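Local coordinates for phage-related protein (Bordetella bronchiseptica RB50, PDB 3BJQ) that is of unproven function but probably serves as a phage major capsid protein of the protein E family, building the coat of a phage head, at residues 56-61 against 258-263; 31-36 against 219-224. All blocks are in the same frame, centred on the assembly; numbering follows the deposited sequence.

Interaction 1 of 2, residues 56-61 against 258-263; sequences RLYNTK and VEEPSF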
ATOM      1  N   ARG E  56      -8.481 -11.068  48.645  1.00 37.81           N
ATOM      2  CA  ARG E  56      -8.621  -9.861  49.448  1.00 39.37           C
ATOM      3  C   ARG E  56      -7.676  -8.768  48.928  1.00 39.90           C
ATOM      4  O   ARG E  56      -8.086  -7.621  48.759  1.00 40.79           O
ATOM      5  CB  ARG E  56      -8.316 -10.131  50.912  1.00 40.88           C
ATOM      6  CG  ARG E  56      -8.603  -8.915  51.753  1.00 43.76           C
ATOM      7  CD  ARG E  56      -8.587  -9.214  53.210  1.00 45.02           C
ATOM      8  NE  ARG E  56      -9.205  -8.117  53.947  1.00 48.17           N
ATOM      9  CZ  ARG E  56     -10.518  -7.889  54.001  1.00 53.01           C
ATOM     10  NH1 ARG E  56     -11.380  -8.685  53.363  1.00 55.82           N
ATOM     11  NH2 ARG E  56     -10.971  -6.864  54.706  1.00 55.71           N
ATOM     12  N   LEU E  57      -6.416  -9.135  48.716  1.00 38.30           N
ATOM     13  CA  LEU E  57      -5.390  -8.215  48.187  1.00 39.69           C
ATOM     14  C   LEU E  57      -5.769  -7.680  46.800  1.00 37.56           C
ATOM     15  O   LEU E  57      -5.601  -6.500  46.511  1.00 38.46           O
ATOM     16  CB  LEU E  57      -4.033  -8.932  48.077  1.00 38.99           C
ATOM     17  CG  LEU E  57      -2.809  -8.043  48.299  1.00 45.57           C
ATOM     18  CD1 LEU E  57      -2.669  -7.758  49.782  1.00 45.80           C
ATOM     19  CD2 LEU E  57      -1.523  -8.669  47.769  1.00 44.06           C
ATOM     20  N   TYR E  58      -6.295  -8.561  45.965  1.00 34.46           N
ATOM     21  CA  TYR E  58      -6.739  -8.218  44.630  1.00 35.48           C
ATOM     22  C   TYR E  58      -7.768  -7.097  44.656  1.00 36.11           C
ATOM     23  O   TYR E  58      -7.728  -6.227  43.801  1.00 36.72           O
ATOM     24  CB  TYR E  58      -7.329  -9.451  43.953  1.00 34.16           C
ATOM     25  CG  TYR E  58      -7.676  -9.341  42.480  1.00 34.00           C
ATOM     26  CD1 TYR E  58      -6.698  -9.111  41.511  1.00 33.02           C
ATOM     27  CD2 TYR E  58      -8.968  -9.563  42.049  1.00 32.15           C
ATOM     28  CE1 TYR E  58      -7.032  -9.057  40.153  1.00 33.56           C
ATOM     29  CE2 TYR E  58      -9.313  -9.527  40.692  1.00 32.04           C
ATOM     30  CZ  TYR E  58      -8.355  -9.264  39.757  1.00 35.91           C
ATOM     31  OH  TYR E  58      -8.735  -9.247  38.431  1.00 36.17           O
ATOM     32  N   ASN E  59      -8.667  -7.113  45.642  1.00 37.97           N
ATOM     33  CA  ASN E  59      -9.696  -6.077  45.777  1.00 38.83           C
ATOM     34  C   ASN E  59      -9.484  -5.139  46.970  1.00 39.85           C
ATOM     35  O   ASN E  59     -10.419  -4.674  47.590  1.00 40.92           O
ATOM     36  CB  ASN E  59     -11.074  -6.728  45.788  1.00 38.98           C
ATOM     37  CG  ASN E  59     -11.399  -7.413  44.472  1.00 39.26           C
ATOM     38  OD1 ASN E  59     -11.206  -6.843  43.403  1.00 34.91           O
ATOM     39  ND2 ASN E  59     -11.904  -8.624  44.550  1.00 37.43           N
ATOM     40  N   THR E  60      -8.234  -4.863  47.274  1.00 42.55           N
ATOM     41  CA  THR E  60      -7.877  -3.884  48.272  1.00 44.25           C
ATOM     42  C   THR E  60      -7.464  -2.623  47.538  1.00 45.94           C
ATOM     43  O   THR E  60      -6.666  -2.678  46.611  1.00 45.39           O
ATOM     44  CB  THR E  60      -6.699  -4.379  49.113  1.00 45.01           C
ATOM     45  OG1 THR E  60      -7.143  -5.464  49.924  1.00 42.17           O
ATOM     46  CG2 THR E  60      -6.178  -3.260  49.998  1.00 43.79           C
ATOM     47  N   LYS E  61      -7.998  -1.483  47.948  1.00 48.73           N
ATOM     48  CA  LYS E  61      -7.641  -0.232  47.299  1.00 49.38           C
ATOM     49  C   LYS E  61      -6.175   0.046  47.593  1.00 50.22           C
ATOM     50  O   LYS E  61      -5.701  -0.130  48.703  1.00 49.99           O
ATOM     51  CB  LYS E  61      -8.509   0.938  47.776  1.00 49.93           C
ATOM     52  CG  LYS E  61      -8.236   2.255  47.045  1.00 44.40           C
ATOM     53  CD  LYS E  61      -8.644   3.442  47.864  1.00 47.39           C
ATOM     54  CE  LYS E  61      -8.532   4.746  47.067  1.00 52.04           C
ATOM     55  NZ  LYS E  61      -9.382   5.833  47.664  1.00 44.71           N
ATOM     56  N   VAL E 258      -2.054 -16.206  34.057  1.00 29.06           N
ATOM     57  CA  VAL E 258      -2.009 -17.136  35.195  1.00 28.90           C
ATOM     58  C   VAL E 258      -1.778 -16.445  36.561  1.00 30.70           C
ATOM     59  O   VAL E 258      -1.958 -17.054  37.611  1.00 31.55           O
ATOM     60  CB  VAL E 258      -0.936 -18.268  35.001  1.00 30.05           C
ATOM     61  CG1 VAL E 258      -1.206 -19.037  33.744  1.00 27.86           C
ATOM     62  CG2 VAL E 258       0.513 -17.697  35.005  1.00 32.53           C
ATOM     63  N   GLU E 259      -1.386 -15.171  36.529  1.00 31.50           N
ATOM     64  CA  GLU E 259      -1.058 -14.406  37.720  1.00 32.87           C
ATOM     65  C   GLU E 259      -2.258 -13.648  38.313  1.00 32.73           C
ATOM     66  O   GLU E 259      -2.184 -13.123  39.421  1.00 32.48           O
ATOM     67  CB  GLU E 259       0.047 -13.408  37.367  1.00 33.03           C
ATOM     68  CG  GLU E 259       1.316 -14.060  36.803  1.00 35.55           C
ATOM     69  CD  GLU E 259       2.413 -13.039  36.508  1.00 36.93           C
ATOM     70  OE1 GLU E 259       2.587 -12.679  35.325  1.00 44.25           O
ATOM     71  OE2 GLU E 259       3.100 -12.589  37.457  1.00 41.78           O
ATOM     72  N   GLU E 260      -3.349 -13.578  37.562  1.00 31.94           N
ATOM     73  CA  GLU E 260      -4.515 -12.827  37.973  1.00 32.26           C
ATOM     74  C   GLU E 260      -5.520 -13.755  38.668  1.00 32.01           C
ATOM     75  O   GLU E 260      -5.833 -14.826  38.128  1.00 31.84           O
ATOM     76  CB  GLU E 260      -5.155 -12.158  36.759  1.00 31.50           C
ATOM     77  CG  GLU E 260      -6.482 -11.535  37.059  1.00 32.72           C
ATOM     78  CD  GLU E 260      -7.031 -10.776  35.874  1.00 39.61           C
ATOM     79  OE1 GLU E 260      -6.781 -11.204  34.720  1.00 41.10           O
ATOM     80  OE2 GLU E 260      -7.710  -9.756  36.108  1.00 41.96           O
ATOM     81  N   PRO E 261      -5.956 -13.389  39.896  1.00 29.90           N
ATOM     82  CA  PRO E 261      -6.960 -14.166  40.620  1.00 29.46           C
ATOM     83  C   PRO E 261      -8.188 -14.560  39.813  1.00 31.14           C
ATOM     84  O   PRO E 261      -8.907 -13.705  39.247  1.00 33.26           O
ATOM     85  CB  PRO E 261      -7.278 -13.295  41.826  1.00 27.72           C
ATOM     86  CG  PRO E 261      -6.043 -12.593  42.102  1.00 26.03           C
ATOM     87  CD  PRO E 261      -5.424 -12.313  40.750  1.00 28.56           C
ATOM     88  N   SER E 262      -8.402 -15.873  39.772  1.00 29.87           N
ATOM     89  CA  SER E 262      -9.500 -16.496  39.074  1.00 31.30           C
ATOM     90  C   SER E 262      -9.634 -17.936  39.552  1.00 31.56           C
ATOM     91  O   SER E 262      -8.717 -18.458  40.188  1.00 32.06           O
ATOM     92  CB  SER E 262      -9.240 -16.468  37.550  1.00 31.59           C
ATOM     93  OG  SER E 262     -10.441 -16.630  36.814  1.00 35.31           O
ATOM     94  N   PHE E 263     -10.770 -18.569  39.264  1.00 31.42           N
ATOM     95  CA  PHE E 263     -10.973 -19.980  39.625  1.00 31.21           C
ATOM     96  C   PHE E 263      -9.930 -20.911  39.013  1.00 30.58           C
ATOM     97  O   PHE E 263      -9.415 -21.819  39.668  1.00 31.61           O
ATOM     98  CB  PHE E 263     -12.370 -20.462  39.193  1.00 30.45           C
ATOM     99  CG  PHE E 263     -12.544 -21.962  39.273  1.00 28.44           C
ATOM    100  CD1 PHE E 263     -12.807 -22.576  40.480  1.00 30.53           C
ATOM    101  CD2 PHE E 263     -12.445 -22.749  38.137  1.00 33.24           C
ATOM    102  CE1 PHE E 263     -12.930 -23.943  40.565  1.00 33.41           C
ATOM    103  CE2 PHE E 263     -12.577 -24.107  38.215  1.00 27.60           C
ATOM    104  CZ  PHE E 263     -12.818 -24.707  39.426  1.00 33.85           C
TER
HETATM  105  O   HOH W   1      -9.697 -11.596  37.923  1.00 37.15           O
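The phenol oxygen of Y58 is held by two groups. It donates a hydrogen bond to the carboxylate of E260, with Y58 OH 2.6 Å from E260 OE2, and it accepts one from a water. That water also donates to the backbone carbonyl of P261, its oxygen lying 2.6 Å from P261 O, so the hydroxyl is tied to two consecutive residues of 258-263, once directly and once through solvent. On the glutamate the bond uses the anti lone pair of OE2, the one turned away from OE1, and the carboxylate plane stands 67° from the ring plane. OE2 lies at the edge of the ring, near its plane. OE1 takes a separate hydrogen bond from N253, which probably restricts rotation of the carboxylate. The E260 chain is extended, with CG anti to its backbone N (chi1 171°), and this carries the acid out to the phenol.

The proline next to it works on a face of the same ring. P261 CG lies 4.0 Å from the Y58 ring centroid, 28° off the ring normal, a CH-pi contact, and the approach is tightest toward one side, where P261 CD is 3.5 Å from Y58 CD1. Consecutive residues thus meet a face and the edge of one ring, which should restrain both the ring and its hydroxyl.

Y58 ends helix 52-58, and N59 is the first residue to leave helical geometry; just beyond, T60 OG1 turns back to bond R56 O at 2.6 Å. F73 meets the Y58 ring edge-to-face, and R117 of a second subunit makes a cation-pi contact with it. The contact joins the end of helix 52-58 to the loop between strands 245-248 and 264-269, at a subunit interface.

Interaction 2 of 2, residues 31-36 against 219-224; sequences GKKLFP and VEEIVV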
ATOM      1  N   GLY E  31     -15.050 -26.141  28.455  1.00 30.93           N
ATOM      2  CA  GLY E  31     -13.908 -26.204  29.377  1.00 31.88           C
ATOM      3  C   GLY E  31     -13.124 -24.913  29.510  1.00 30.30           C
ATOM      4  O   GLY E  31     -12.760 -24.503  30.613  1.00 31.61           O
ATOM      5  N   LYS E  32     -12.907 -24.242  28.395  1.00 29.25           N
ATOM      6  CA  LYS E  32     -12.189 -22.954  28.383  1.00 30.19           C
ATOM      7  C   LYS E  32     -12.997 -21.820  29.007  1.00 30.01           C
ATOM      8  O   LYS E  32     -12.463 -20.748  29.275  1.00 29.09           O
ATOM      9  CB  LYS E  32     -11.769 -22.602  26.958  1.00 28.29           C
ATOM     10  CG  LYS E  32     -10.872 -23.644  26.337  1.00 30.88           C
ATOM     11  CD  LYS E  32     -10.560 -23.398  24.861  1.00 32.98           C
ATOM     12  CE  LYS E  32      -9.339 -24.223  24.439  1.00 32.98           C
ATOM     13  NZ  LYS E  32      -8.894 -24.013  23.015  1.00 35.62           N
ATOM     14  N   LYS E  33     -14.278 -22.063  29.273  1.00 31.80           N
ATOM     15  CA  LYS E  33     -15.114 -21.061  29.952  1.00 30.64           C
ATOM     16  C   LYS E  33     -14.906 -21.106  31.463  1.00 30.94           C
ATOM     17  O   LYS E  33     -15.249 -20.156  32.164  1.00 32.73           O
ATOM     18  CB  LYS E  33     -16.587 -21.287  29.634  1.00 35.95           C
ATOM     19  CG  LYS E  33     -16.981 -20.997  28.168  1.00 37.61           C
ATOM     20  CD  LYS E  33     -17.050 -19.522  27.906  1.00 37.42           C
ATOM     21  CE  LYS E  33     -17.329 -19.251  26.437  1.00 44.72           C
ATOM     22  NZ  LYS E  33     -18.187 -18.027  26.226  1.00 49.29           N
ATOM     23  N   LEU E  34     -14.390 -22.228  31.953  1.00 29.24           N
ATOM     24  CA  LEU E  34     -14.024 -22.403  33.357  1.00 30.00           C
ATOM     25  C   LEU E  34     -12.515 -22.224  33.538  1.00 29.65           C
ATOM     26  O   LEU E  34     -12.075 -21.727  34.568  1.00 29.47           O
ATOM     27  CB  LEU E  34     -14.412 -23.801  33.859  1.00 27.19           C
ATOM     28  CG  LEU E  34     -15.894 -24.098  34.111  1.00 34.13           C
ATOM     29  CD1 LEU E  34     -16.658 -24.219  32.794  1.00 34.08           C
ATOM     30  CD2 LEU E  34     -16.024 -25.360  34.939  1.00 30.59           C
ATOM     31  N   PHE E  35     -11.750 -22.622  32.518  1.00 28.83           N
ATOM     32  CA  PHE E  35     -10.297 -22.621  32.564  1.00 28.80           C
ATOM     33  C   PHE E  35      -9.727 -21.920  31.351  1.00 29.02           C
ATOM     34  O   PHE E  35      -9.171 -22.592  30.454  1.00 30.50           O
ATOM     35  CB  PHE E  35      -9.796 -24.069  32.554  1.00 27.86           C
ATOM     36  CG  PHE E  35     -10.196 -24.881  33.752  1.00 28.78           C
ATOM     37  CD1 PHE E  35     -11.371 -25.608  33.757  1.00 31.84           C
ATOM     38  CD2 PHE E  35      -9.367 -24.973  34.851  1.00 30.13           C
ATOM     39  CE1 PHE E  35     -11.720 -26.380  34.845  1.00 29.63           C
ATOM     40  CE2 PHE E  35      -9.709 -25.738  35.947  1.00 29.15           C
ATOM     41  CZ  PHE E  35     -10.893 -26.448  35.943  1.00 30.86           C
ATOM     42  N   PRO E  36      -9.814 -20.570  31.307  1.00 28.65           N
ATOM     43  CA  PRO E  36      -9.302 -19.856  30.147  1.00 28.51           C
ATOM     44  C   PRO E  36      -7.826 -20.094  29.864  1.00 27.70           C
ATOM     45  O   PRO E  36      -7.016 -20.263  30.777  1.00 26.55           O
ATOM     46  CB  PRO E  36      -9.567 -18.382  30.498  1.00 28.44           C
ATOM     47  CG  PRO E  36     -10.663 -18.439  31.410  1.00 30.74           C
ATOM     48  CD  PRO E  36     -10.379 -19.626  32.272  1.00 27.35           C
ATOM     49  N   VAL E 219     -26.677 -14.311  36.963  1.00 41.10           N
ATOM     50  CA  VAL E 219     -25.341 -14.734  36.622  1.00 41.82           C
ATOM     51  C   VAL E 219     -25.072 -14.256  35.202  1.00 39.89           C
ATOM     52  O   VAL E 219     -25.898 -14.449  34.292  1.00 38.67           O
ATOM     53  CB  VAL E 219     -25.140 -16.268  36.695  1.00 42.05           C
ATOM     54  CG1 VAL E 219     -25.227 -16.764  38.156  1.00 41.44           C
ATOM     55  CG2 VAL E 219     -26.145 -16.992  35.803  1.00 46.58           C
ATOM     56  N   GLU E 220     -23.893 -13.674  35.020  1.00 38.77           N
ATOM     57  CA  GLU E 220     -23.460 -13.150  33.735  1.00 39.22           C
ATOM     58  C   GLU E 220     -23.599 -14.132  32.573  1.00 37.80           C
ATOM     59  O   GLU E 220     -24.099 -13.784  31.514  1.00 38.26           O
ATOM     60  CB  GLU E 220     -22.000 -12.729  33.836  1.00 39.86           C
ATOM     61  CG  GLU E 220     -21.465 -11.985  32.637  1.00 41.53           C
ATOM     62  CD  GLU E 220     -20.057 -11.487  32.886  1.00 43.45           C
ATOM     63  OE1 GLU E 220     -19.922 -10.342  33.376  1.00 52.20           O
ATOM     64  OE2 GLU E 220     -19.100 -12.255  32.640  1.00 47.78           O
ATOM     65  N   GLU E 221     -23.126 -15.349  32.765  1.00 36.66           N
ATOM     66  CA  GLU E 221     -23.109 -16.305  31.687  1.00 36.78           C
ATOM     67  C   GLU E 221     -23.405 -17.701  32.205  1.00 34.92           C
ATOM     68  O   GLU E 221     -22.864 -18.114  33.224  1.00 34.19           O
ATOM     69  CB  GLU E 221     -21.742 -16.262  31.020  1.00 38.84           C
ATOM     70  CG  GLU E 221     -21.615 -17.169  29.795  1.00 43.52           C
ATOM     71  CD  GLU E 221     -20.405 -16.837  28.943  1.00 39.83           C
ATOM     72  OE1 GLU E 221     -19.536 -16.064  29.411  1.00 47.90           O
ATOM     73  OE2 GLU E 221     -20.324 -17.362  27.809  1.00 47.24           O
ATOM     74  N   ILE E 222     -24.286 -18.405  31.500  1.00 32.82           N
ATOM     75  CA  ILE E 222     -24.600 -19.798  31.793  1.00 32.27           C
ATOM     76  C   ILE E 222     -24.050 -20.602  30.638  1.00 31.95           C
ATOM     77  O   ILE E 222     -24.335 -20.280  29.482  1.00 31.89           O
ATOM     78  CB  ILE E 222     -26.141 -20.034  31.919  1.00 32.97           C
ATOM     79  CG1 ILE E 222     -26.696 -19.261  33.108  1.00 27.63           C
ATOM     80  CG2 ILE E 222     -26.474 -21.573  32.035  1.00 32.66           C
ATOM     81  CD1 ILE E 222     -28.196 -19.505  33.404  1.00 33.94           C
ATOM     82  N   VAL E 223     -23.240 -21.613  30.939  1.00 32.63           N
ATOM     83  CA  VAL E 223     -22.699 -22.514  29.924  1.00 30.67           C
ATOM     84  C   VAL E 223     -23.249 -23.913  30.199  1.00 31.79           C
ATOM     85  O   VAL E 223     -23.449 -24.286  31.353  1.00 30.85           O
ATOM     86  CB  VAL E 223     -21.151 -22.442  29.862  1.00 31.78           C
ATOM     87  CG1 VAL E 223     -20.708 -21.010  29.535  1.00 27.91           C
ATOM     88  CG2 VAL E 223     -20.502 -22.924  31.144  1.00 30.64           C
ATOM     89  N   VAL E 224     -23.566 -24.653  29.133  1.00 31.23           N
ATOM     90  CA  VAL E 224     -24.148 -25.974  29.259  1.00 30.35           C
ATOM     91  C   VAL E 224     -23.144 -27.064  28.889  1.00 30.90           C
ATOM     92  O   VAL E 224     -22.581 -27.044  27.796  1.00 30.73           O
ATOM     93  CB  VAL E 224     -25.385 -26.143  28.368  1.00 31.62           C
ATOM     94  CG1 VAL E 224     -26.041 -27.506  28.650  1.00 25.94           C
ATOM     95  CG2 VAL E 224     -26.384 -24.974  28.608  1.00 30.50           C
TER
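K33 and E221 form a salt bridge, with K33 NZ donating to E221 OE2 at 2.7 Å. The ammonium comes in on the syn side of that oxygen, 20° out of the carboxylate plane, and favours it clearly: K33 NZ is 4.0 Å from E221 OE1. The two side chains meet at about a right angle. K33 sets off with CG anti to its carbonyl carbon and then bends at CB-CG (chi2 -75°) and again near its end. E221 runs out straight, its CG anti to the backbone N (chi1 -176°).

The aliphatic part of the lysine rests on V223, two residues along the strand from E221. One methyl of the valine, V223 CG1, is 4.0 Å from K33 CG. Its other methyl, CG2, faces L34, approaching L34 CD1 at 4.4 Å, a looser apolar touch. The two branches of one valine thus serve consecutive residues of 31-36, while E221 takes the charged end of K33.

Backbone hydrogen bonds join E221 to L180 and V223 to L180 and L182, so the strand carrying both partners is paired with strand 179-183. L34 also touches A131 of helix 105-131 and W241. The contact therefore sets the short helical turn at 31-34 against the start of strand 221-230, close to the end of the long helix 105-131.

How the interactions relate
The segments alternate along the chain (31-36, 56-61, 219-224, 258-263), so the two contacts cross, and their centres lie about 19 Å apart. They touch directly through 31-36 and 258-263: F263 CE2 is 3.7 Å from F35 CZ, the rings meeting edge-to-face, and F263 CD2 is 3.7 Å from L34 O. Interaction 1 lies farther out, its centre about 20 Å from the chain centre against 7 Å for interaction 2. It has a second subunit beside it, whereas no other chain of the assembly touches the segments of interaction 2. The side chain of Y58, part of interaction 1, lies about 3 Å from a bound tetraethylene glycol, probably from the crystallisation liquor; K32, which makes no contact with 219-224, hydrogen-bonds to tetraethylene glycol.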